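Local coordinates for glycinin (Glycine max, PDB 1OD5), which probably serves as a seed storage protein of the 11S globulin family, a reserve of sulfur-containing amino acids, at residues 398-403 / 427-432; 11-16 / 408-413; 378-383 / 453-458. All coordinates share one frame; numbering follows the deposited sequence.

Interaction 1 of 3, residues 398-403 / 427-432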
loop_
_atom_site.group_PDB
_atom_site.type_symbol
_atom_site.label_atom_id
_atom_site.label_comp_id
_atom_site.label_asym_id
_atom_site.label_seq_id
_atom_site.Cartn_x
_atom_site.Cartn_y
_atom_site.Cartn_z
ATOM N N GLY A 398 9.671 21.280 -35.879
ATOM C CA GLY A 398 9.790 19.935 -36.362
ATOM C C GLY A 398 8.528 19.473 -37.028
ATOM O O GLY A 398 7.491 20.089 -36.920
ATOM N N ARG A 399 8.593 18.328 -37.658
ATOM C CA ARG A 399 7.486 17.734 -38.358
ATOM C C ARG A 399 6.853 16.678 -37.469
ATOM O O ARG A 399 7.455 15.628 -37.231
ATOM C CB ARG A 399 8.068 17.140 -39.621
ATOM C CG ARG A 399 7.074 16.510 -40.548
ATOM C CD ARG A 399 6.218 17.561 -41.200
ATOM N NE ARG A 399 5.263 16.937 -42.090
ATOM C CZ ARG A 399 4.897 17.526 -43.234
ATOM N NH1 ARG A 399 5.390 18.711 -43.630
ATOM N NH2 ARG A 399 3.961 16.924 -43.959
ATOM N N VAL A 400 5.636 16.894 -36.981
ATOM C CA VAL A 400 4.965 15.935 -36.134
ATOM C C VAL A 400 3.856 15.230 -36.889
ATOM O O VAL A 400 3.118 15.875 -37.638
ATOM C CB VAL A 400 4.418 16.693 -34.937
ATOM C CG1 VAL A 400 3.767 15.713 -34.010
ATOM C CG2 VAL A 400 5.527 17.433 -34.199
ATOM N N ARG A 401 3.706 13.925 -36.641
ATOM C CA ARG A 401 2.704 13.055 -37.237
ATOM C C ARG A 401 1.994 12.235 -36.188
ATOM O O ARG A 401 2.686 11.594 -35.412
ATOM C CB ARG A 401 3.334 12.091 -38.211
ATOM C CG ARG A 401 3.357 12.698 -39.574
ATOM C CD ARG A 401 4.425 12.170 -40.489
ATOM N NE ARG A 401 5.688 12.728 -40.078
ATOM C CZ ARG A 401 6.675 12.970 -40.941
ATOM N NH1 ARG A 401 7.824 13.478 -40.461
ATOM N NH2 ARG A 401 6.524 12.736 -42.246
ATOM N N VAL A 402 0.657 12.187 -36.158
ATOM C CA VAL A 402 -0.168 11.456 -35.199
ATOM C C VAL A 402 -1.132 10.601 -36.005
ATOM O O VAL A 402 -1.800 11.146 -36.878
ATOM C CB VAL A 402 -0.982 12.421 -34.362
ATOM C CG1 VAL A 402 -1.642 11.647 -33.266
ATOM C CG2 VAL A 402 -0.114 13.535 -33.821
ATOM N N VAL A 403 -1.278 9.295 -35.740
ATOM C CA VAL A 403 -2.145 8.362 -36.457
ATOM C C VAL A 403 -3.191 7.767 -35.505
ATOM O O VAL A 403 -2.863 7.416 -34.364
ATOM C CB VAL A 403 -1.231 7.284 -37.056
ATOM C CG1 VAL A 403 -1.991 6.212 -37.768
ATOM C CG2 VAL A 403 -0.312 7.939 -38.048
ATOM N N PHE A 427 -2.668 6.688 -29.563
ATOM C CA PHE A 427 -2.460 7.164 -30.922
ATOM C C PHE A 427 -0.961 7.179 -31.121
ATOM O O PHE A 427 -0.234 7.593 -30.233
ATOM C CB PHE A 427 -2.984 8.594 -31.129
ATOM C CG PHE A 427 -4.499 8.776 -31.309
ATOM C CD1 PHE A 427 -4.967 9.776 -32.183
ATOM C CD2 PHE A 427 -5.427 8.015 -30.585
ATOM C CE1 PHE A 427 -6.336 10.015 -32.325
ATOM C CE2 PHE A 427 -6.796 8.253 -30.725
ATOM C CZ PHE A 427 -7.246 9.256 -31.595
ATOM N N VAL A 428 -0.502 6.724 -32.277
ATOM C CA VAL A 428 0.900 6.646 -32.631
ATOM C C VAL A 428 1.470 7.959 -33.138
ATOM O O VAL A 428 1.035 8.438 -34.175
ATOM C CB VAL A 428 0.995 5.515 -33.660
ATOM C CG1 VAL A 428 2.406 5.214 -34.068
ATOM C CG2 VAL A 428 0.497 4.260 -33.031
ATOM N N VAL A 429 2.437 8.571 -32.436
ATOM C CA VAL A 429 3.098 9.821 -32.789
ATOM C C VAL A 429 4.505 9.591 -33.274
ATOM O O VAL A 429 5.135 8.611 -32.906
ATOM C CB VAL A 429 3.444 10.806 -31.698
ATOM C CG1 VAL A 429 2.943 12.159 -32.133
ATOM C CG2 VAL A 429 3.006 10.288 -30.346
ATOM N N ALA A 430 5.054 10.529 -34.035
ATOM C CA ALA A 430 6.440 10.457 -34.487
ATOM C C ALA A 430 6.843 11.903 -34.704
ATOM O O ALA A 430 6.003 12.705 -35.130
ATOM C CB ALA A 430 6.607 9.726 -35.785
ATOM N N GLU A 431 8.060 12.311 -34.281
ATOM C CA GLU A 431 8.515 13.677 -34.439
ATOM C C GLU A 431 9.845 13.726 -35.184
ATOM O O GLU A 431 10.627 12.779 -35.133
ATOM C CB GLU A 431 8.737 14.374 -33.112
ATOM C CG GLU A 431 7.587 14.707 -32.188
ATOM C CD GLU A 431 7.010 13.582 -31.324
ATOM O OE1 GLU A 431 6.185 13.875 -30.461
ATOM O OE2 GLU A 431 7.379 12.419 -31.473
ATOM N N GLN A 432 10.133 14.777 -35.945
ATOM C CA GLN A 432 11.402 14.891 -36.654
ATOM C C GLN A 432 11.873 16.299 -36.444
ATOM O O GLN A 432 11.073 17.206 -36.567
ATOM C CB GLN A 432 11.273 14.653 -38.138
ATOM C CG GLN A 432 12.656 14.708 -38.752
ATOM C CD GLN A 432 12.788 14.036 -40.102
ATOM O OE1 GLN A 432 11.848 13.904 -40.913
ATOM N NE2 GLN A 432 14.047 13.631 -40.303
#
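The carbonyl oxygen of R401 is met twice by the neighbouring strand: the amide N of A430 bonds to R401 O at 2.9 Å, and CA of V429 brings its hydrogen to the same R401 O at 3.2 Å. In return R401 N donates to A430 O over 3.0 Å, a straighter bond (163° at the hydrogen) that meets the acceptor nearly along the C=O axis. V403 and V428 form a second hydrogen-bonded pair, with V403 N to V428 O at 2.9 Å; the short strands run antiparallel, their directions 170° apart. Between these pairs V402 faces V429 as a non-hydrogen-bonded pair. CG2 of V402 lies alongside CG1 of V429 at 3.8 Å, and V400 CG1, two residues earlier on the strand, approaches the same V429 CG1 at 4.1 Å. V429 has a chi1 of -131°, away from a staggered position, which brings CG1 close to R401 O. Its neighbour on this face, E431, runs beside V400, its CG 4.0 Å from V400 CG2, before the chain bends at chi2 and carries the carboxylate off. At the other end F427 turns the edge of its ring to V402, whose CG1 lies in the ring plane 4.0 Å from F427 CD1. The reverse face carries R401, V403, V428 and A430 toward a second subunit; there the R401 guanidinium makes a cation-pi contact with F211 of that subunit, while R399 pairs with D412 and E414 of its own chain. The V400, V402 and V429 face packs on L421 and V423 of the other sheet, as inside a cupin beta-barrel, where E431, with H382, forms the magnesium site.

Interaction 2 of 3, residues 11-16 / 408-413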
loop_
_atom_site.group_PDB
_atom_site.type_symbol
_atom_site.label_atom_id
_atom_site.label_comp_id
_atom_site.label_asym_id
_atom_site.label_seq_id
_atom_site.Cartn_x
_atom_site.Cartn_y
_atom_site.Cartn_z
ATOM N N ASN A 11 -11.369 13.200 -35.939
ATOM C CA ASN A 11 -10.718 12.885 -37.218
ATOM C C ASN A 11 -9.708 13.886 -37.725
ATOM O O ASN A 11 -9.085 13.726 -38.776
ATOM C CB ASN A 11 -11.772 12.651 -38.305
ATOM C CG ASN A 11 -13.007 13.530 -38.106
ATOM O OD1 ASN A 11 -14.127 13.019 -38.158
ATOM N ND2 ASN A 11 -12.876 14.839 -37.830
ATOM N N ASN A 12 -9.533 14.913 -36.901
ATOM C CA ASN A 12 -8.576 15.942 -37.196
ATOM C C ASN A 12 -8.053 16.509 -35.866
ATOM O O ASN A 12 -8.757 16.578 -34.853
ATOM C CB ASN A 12 -9.235 17.021 -38.026
ATOM C CG ASN A 12 -8.177 17.991 -38.478
ATOM O OD1 ASN A 12 -7.261 17.602 -39.207
ATOM N ND2 ASN A 12 -8.225 19.244 -38.020
ATOM N N LEU A 13 -6.787 16.919 -35.865
ATOM C CA LEU A 13 -6.169 17.472 -34.675
ATOM C C LEU A 13 -5.521 18.771 -35.086
ATOM O O LEU A 13 -4.923 18.834 -36.154
ATOM C CB LEU A 13 -5.146 16.462 -34.203
ATOM C CG LEU A 13 -5.044 15.804 -32.842
ATOM C CD1 LEU A 13 -6.365 15.254 -32.346
ATOM C CD2 LEU A 13 -4.015 14.681 -33.004
ATOM N N ASN A 14 -5.585 19.817 -34.281
ATOM C CA ASN A 14 -4.966 21.082 -34.648
ATOM C C ASN A 14 -3.860 21.546 -33.716
ATOM O O ASN A 14 -3.897 21.261 -32.522
ATOM C CB ASN A 14 -5.976 22.234 -34.667
ATOM C CG ASN A 14 -6.966 22.238 -35.821
ATOM O OD1 ASN A 14 -8.083 21.748 -35.680
ATOM N ND2 ASN A 14 -6.600 22.772 -36.984
ATOM N N ALA A 15 -2.903 22.341 -34.226
ATOM C CA ALA A 15 -1.836 22.874 -33.402
ATOM C C ALA A 15 -2.457 24.151 -32.879
ATOM O O ALA A 15 -2.794 25.054 -33.644
ATOM C CB ALA A 15 -0.621 23.206 -34.244
ATOM N N LEU A 16 -2.642 24.238 -31.569
ATOM C CA LEU A 16 -3.255 25.374 -30.917
ATOM C C LEU A 16 -2.415 26.479 -30.304
ATOM O O LEU A 16 -1.364 26.264 -29.693
ATOM C CB LEU A 16 -4.194 24.840 -29.834
ATOM C CG LEU A 16 -5.175 23.750 -30.251
ATOM C CD1 LEU A 16 -5.909 23.232 -29.028
ATOM C CD2 LEU A 16 -6.152 24.318 -31.278
ATOM N N ASN A 408 -5.293 6.676 -40.019
ATOM C CA ASN A 408 -5.369 7.999 -40.586
ATOM C C ASN A 408 -4.567 8.974 -39.801
ATOM O O ASN A 408 -4.750 9.116 -38.593
ATOM C CB ASN A 408 -6.793 8.555 -40.615
ATOM C CG ASN A 408 -7.823 7.710 -41.366
ATOM O OD1 ASN A 408 -7.494 6.906 -42.244
ATOM N ND2 ASN A 408 -9.106 7.878 -41.032
ATOM N N ALA A 409 -3.714 9.679 -40.528
ATOM C CA ALA A 409 -2.897 10.682 -39.919
ATOM C C ALA A 409 -3.734 11.901 -39.559
ATOM O O ALA A 409 -3.859 12.827 -40.358
ATOM C CB ALA A 409 -1.802 11.079 -40.888
ATOM N N VAL A 410 -4.344 11.916 -38.364
ATOM C CA VAL A 410 -5.150 13.029 -37.869
ATOM C C VAL A 410 -4.357 14.330 -37.740
ATOM O O VAL A 410 -4.966 15.388 -37.561
ATOM C CB VAL A 410 -5.799 12.719 -36.485
ATOM C CG1 VAL A 410 -6.748 11.558 -36.608
ATOM C CG2 VAL A 410 -4.757 12.288 -35.472
ATOM N N PHE A 411 -3.018 14.299 -37.708
ATOM C CA PHE A 411 -2.174 15.507 -37.690
ATOM C C PHE A 411 -0.938 15.151 -38.489
ATOM O O PHE A 411 -0.415 14.052 -38.324
ATOM C CB PHE A 411 -1.664 15.952 -36.320
ATOM C CG PHE A 411 -0.913 17.285 -36.353
ATOM C CD1 PHE A 411 0.482 17.323 -36.429
ATOM C CD2 PHE A 411 -1.623 18.480 -36.301
ATOM C CE1 PHE A 411 1.156 18.533 -36.448
ATOM C CE2 PHE A 411 -0.934 19.690 -36.321
ATOM C CZ PHE A 411 0.450 19.721 -36.389
ATOM N N ASP A 412 -0.468 15.992 -39.425
ATOM C CA ASP A 412 0.736 15.716 -40.204
ATOM C C ASP A 412 1.273 17.050 -40.679
ATOM O O ASP A 412 0.974 17.499 -41.769
ATOM C CB ASP A 412 0.484 14.808 -41.448
ATOM C CG ASP A 412 1.728 14.372 -42.238
ATOM O OD1 ASP A 412 2.804 14.935 -42.052
ATOM O OD2 ASP A 412 1.642 13.450 -43.062
ATOM N N GLY A 413 2.106 17.718 -39.891
ATOM C CA GLY A 413 2.659 18.999 -40.301
ATOM C C GLY A 413 3.695 19.503 -39.313
ATOM O O GLY A 413 4.086 18.763 -38.415
#
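L13 and V410 meet most closely where backbone and side chain work together. The amide N of L13 donates to V410 O over 2.9 Å, somewhat bent at 135° and with the donor lifted 28° from the carbonyl plane. Beyond this bond the L13 side chain crosses the valine obliquely, so that CD2 of L13 comes to 3.5 Å from V410 CG2. That methyl sits in the crowded position between the backbone N and carbonyl carbon of V410. The other methyl, V410 CG1, is turned to the peptide of N11 instead, 3.9 Å from N11 O. F411 continues the tight part: with CG opposite its backbone N (chi1 -174°), the ring stretches along the 13-15 backbone and offers its edge to L13 O, which lies in the ring plane 3.3 Å from CD2 of F411. L13, V410 and F411 all touch V402 of the adjacent strand. V410 and F411 both face that one residue, the definition of a classic beta bulge; the chain turns a corner at V410 in this strand of the C-terminal cupin domain, and the N-terminal segment 11-16 lies against it. Away from the bulge the contact thins. A15 meets the ring more loosely, its N 3.9 Å and its CB 4.1 Å from F411 CE2. The three asparagines N11, N12 and N14 lie on the solvent side with CB pointing away from 408-413. N12 bends back at its end, yet what it brings near is an acceptor, OD1 lying 3.6 Å from V410 O, two oxygens with no proton to share; N14 is held through its backbone instead, its amide N bonded to E38.

Interaction 3 of 3, residues 378-383 / 453-458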
loop_
_atom_site.group_PDB
_atom_site.type_symbol
_atom_site.label_atom_id
_atom_site.label_comp_id
_atom_site.label_asym_id
_atom_site.label_seq_id
_atom_site.Cartn_x
_atom_site.Cartn_y
_atom_site.Cartn_z
ATOM N N ILE A 378 14.999 11.844 -35.458
ATOM C CA ILE A 378 13.672 11.261 -35.410
ATOM C C ILE A 378 13.326 10.582 -34.081
ATOM O O ILE A 378 14.078 9.713 -33.661
ATOM C CB ILE A 378 13.515 10.187 -36.538
ATOM C CG1 ILE A 378 13.666 10.828 -37.914
ATOM C CG2 ILE A 378 12.159 9.510 -36.455
ATOM C CD1 ILE A 378 13.621 9.788 -39.069
ATOM N N TYR A 379 12.231 10.922 -33.379
ATOM C CA TYR A 379 11.820 10.214 -32.191
ATOM C C TYR A 379 10.805 9.316 -32.937
ATOM O O TYR A 379 9.639 9.632 -33.203
ATOM C CB TYR A 379 11.215 11.210 -31.190
ATOM C CG TYR A 379 10.733 10.564 -29.890
ATOM C CD1 TYR A 379 10.621 9.178 -29.796
ATOM C CD2 TYR A 379 10.352 11.343 -28.798
ATOM C CE1 TYR A 379 10.132 8.552 -28.653
ATOM C CE2 TYR A 379 9.856 10.730 -27.639
ATOM C CZ TYR A 379 9.750 9.333 -27.583
ATOM O OH TYR A 379 9.247 8.665 -26.472
ATOM N N SER A 380 11.293 8.151 -33.373
ATOM C CA SER A 380 10.539 7.173 -34.147
ATOM C C SER A 380 9.165 6.782 -33.654
ATOM O O SER A 380 8.867 7.057 -32.493
ATOM C CB SER A 380 11.444 5.926 -34.321
ATOM O OG SER A 380 11.699 5.214 -33.122
ATOM N N PRO A 381 8.263 6.192 -34.450
ATOM C CA PRO A 381 6.860 5.976 -34.082
ATOM C C PRO A 381 6.630 5.381 -32.696
ATOM O O PRO A 381 7.209 4.354 -32.354
ATOM C CB PRO A 381 6.340 5.096 -35.196
ATOM C CG PRO A 381 7.120 5.547 -36.414
ATOM C CD PRO A 381 8.497 5.751 -35.829
ATOM N N HIS A 382 5.793 6.000 -31.876
ATOM C CA HIS A 382 5.516 5.509 -30.536
ATOM C C HIS A 382 4.130 5.852 -30.062
ATOM O O HIS A 382 3.464 6.599 -30.766
ATOM C CB HIS A 382 6.506 6.105 -29.547
ATOM C CG HIS A 382 6.614 7.614 -29.589
ATOM N ND1 HIS A 382 7.268 8.360 -30.468
ATOM C CD2 HIS A 382 6.096 8.445 -28.628
ATOM C CE1 HIS A 382 7.177 9.598 -30.071
ATOM N NE2 HIS A 382 6.467 9.654 -28.958
ATOM N N TRP A 383 3.668 5.322 -28.916
ATOM C CA TRP A 383 2.364 5.646 -28.351
ATOM C C TRP A 383 2.427 5.520 -26.834
ATOM O O TRP A 383 3.293 4.810 -26.324
ATOM C CB TRP A 383 1.267 4.694 -28.826
ATOM C CG TRP A 383 1.322 3.242 -28.339
ATOM C CD1 TRP A 383 0.579 2.811 -27.268
ATOM C CD2 TRP A 383 2.015 2.219 -28.937
ATOM N NE1 TRP A 383 0.790 1.525 -27.199
ATOM C CE2 TRP A 383 1.629 1.133 -28.157
ATOM C CE3 TRP A 383 2.888 2.044 -30.004
ATOM C CZ2 TRP A 383 2.095 -0.143 -28.430
ATOM C CZ3 TRP A 383 3.362 0.768 -30.288
ATOM C CH2 TRP A 383 2.968 -0.312 -29.506
ATOM N N TYR A 453 7.822 2.001 -28.253
ATOM C CA TYR A 453 8.142 2.448 -29.595
ATOM C C TYR A 453 8.152 1.208 -30.462
ATOM O O TYR A 453 8.527 0.124 -29.993
ATOM C CB TYR A 453 9.470 3.186 -29.639
ATOM C CG TYR A 453 10.690 2.523 -29.044
ATOM C CD1 TYR A 453 11.670 2.068 -29.914
ATOM C CD2 TYR A 453 10.858 2.385 -27.658
ATOM C CE1 TYR A 453 12.828 1.472 -29.420
ATOM C CE2 TYR A 453 12.015 1.782 -27.150
ATOM C CZ TYR A 453 12.977 1.340 -28.049
ATOM O OH TYR A 453 14.122 0.755 -27.604
ATOM N N ILE A 454 7.685 1.310 -31.712
ATOM C CA ILE A 454 7.597 0.163 -32.601
ATOM C C ILE A 454 8.856 -0.620 -32.905
ATOM O O ILE A 454 8.700 -1.815 -33.099
ATOM C CB ILE A 454 6.912 0.647 -33.885
ATOM C CG1 ILE A 454 5.471 0.899 -33.482
ATOM C CG2 ILE A 454 6.838 -0.379 -34.997
ATOM C CD1 ILE A 454 4.716 1.788 -34.471
ATOM N N LYS A 455 10.073 -0.070 -32.957
ATOM C CA LYS A 455 11.292 -0.857 -33.220
ATOM C C LYS A 455 11.443 -1.963 -32.156
ATOM O O LYS A 455 11.649 -3.156 -32.409
ATOM C CB LYS A 455 12.534 0.037 -33.166
ATOM C CG LYS A 455 12.602 1.189 -34.162
ATOM C CD LYS A 455 13.472 2.409 -33.705
ATOM C CE LYS A 455 14.992 2.247 -33.735
ATOM N NZ LYS A 455 15.484 2.245 -35.108
ATOM N N ASP A 456 11.133 -1.509 -30.947
ATOM C CA ASP A 456 11.184 -2.346 -29.787
ATOM C C ASP A 456 10.106 -3.381 -29.846
ATOM O O ASP A 456 10.391 -4.479 -29.367
ATOM C CB ASP A 456 11.015 -1.518 -28.515
ATOM C CG ASP A 456 11.218 -2.301 -27.226
ATOM O OD1 ASP A 456 12.320 -2.800 -26.993
ATOM O OD2 ASP A 456 10.255 -2.451 -26.467
ATOM N N VAL A 457 8.885 -3.156 -30.359
ATOM C CA VAL A 457 7.946 -4.265 -30.332
ATOM C C VAL A 457 8.308 -5.255 -31.442
ATOM O O VAL A 457 7.988 -6.438 -31.309
ATOM C CB VAL A 457 6.385 -3.775 -30.408
ATOM C CG1 VAL A 457 6.307 -2.315 -29.961
ATOM C CG2 VAL A 457 5.737 -3.996 -31.750
ATOM N N PHE A 458 9.048 -4.860 -32.486
ATOM C CA PHE A 458 9.431 -5.788 -33.534
ATOM C C PHE A 458 10.393 -6.792 -32.914
ATOM O O PHE A 458 10.374 -7.974 -33.234
ATOM C CB PHE A 458 10.166 -5.108 -34.723
ATOM C CG PHE A 458 9.358 -4.213 -35.674
ATOM C CD1 PHE A 458 10.032 -3.189 -36.356
ATOM C CD2 PHE A 458 7.978 -4.390 -35.850
ATOM C CE1 PHE A 458 9.317 -2.342 -37.207
ATOM C CE2 PHE A 458 7.275 -3.533 -36.708
ATOM C CZ PHE A 458 7.946 -2.511 -37.384
HETATM O O HOH W 1 9.887 2.985 -33.296
#
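W383 and I454 cross at about a right angle where a strand of the C-terminal cupin barrel meets the first turn of the helix that follows Y453, its N-cap residue. The indole turns its edge to the helix: CG1 of I454 lies in the ring plane, 3.8 Å from W383 CZ3, while V457 CG1 lies 3.9 Å from CH2 of W383. The isoleucine also reaches the other way, its CD1 resting 3.8 Å from P381 CB, so that it is wedged between indole and proline. Replacing I454 by an alanine would probably open a gap between P381 and the W383 edge and leave the indole less firmly fixed on this side. The backbone adds a bond from I454 N to P381 O at 3.1 Å. H382 and Y453 form a non-hydrogen-bonded bridge, but their rings part: H382 has CG between its backbone N and carbonyl carbon (chi1 52°), swinging the imidazole over the Y379 ring toward the magnesium ion it binds. ND1 of H382 donates to S380 O at 2.9 Å, the acceptor lying close to the imidazole plane, which helps fix the ring's rotation. Across the corner at P381 a water joins strand and helix, giving its protons to P381 O and to S380 OG (2.9 Å), which is also hydrogen-bonded to P488 O, and accepting from K455 N at 3.1 Å.

From the N terminus the chain first lays down 11-16, whose partner 408-413 arrives only after almost four hundred residues, so interaction 2 closes the longest loop and ties the N-terminal segment to the C-terminal cupin barrel. Before that closure, 378-383 and then 398-403 open interactions 3 and 1, which therefore both cross interaction 2. The return at 427-432, after strands 409-416 and 420-423, completes interaction 1, and 453-458 closes interaction 3 around it. Within one sheet, strand 396-403 stands between 409-416 and 428-434, and 428-434 in turn borders 378-384; interaction 1 thus links the other two, which do not touch, and E431 and H382 bring interactions 1 and 3 together at the magnesium.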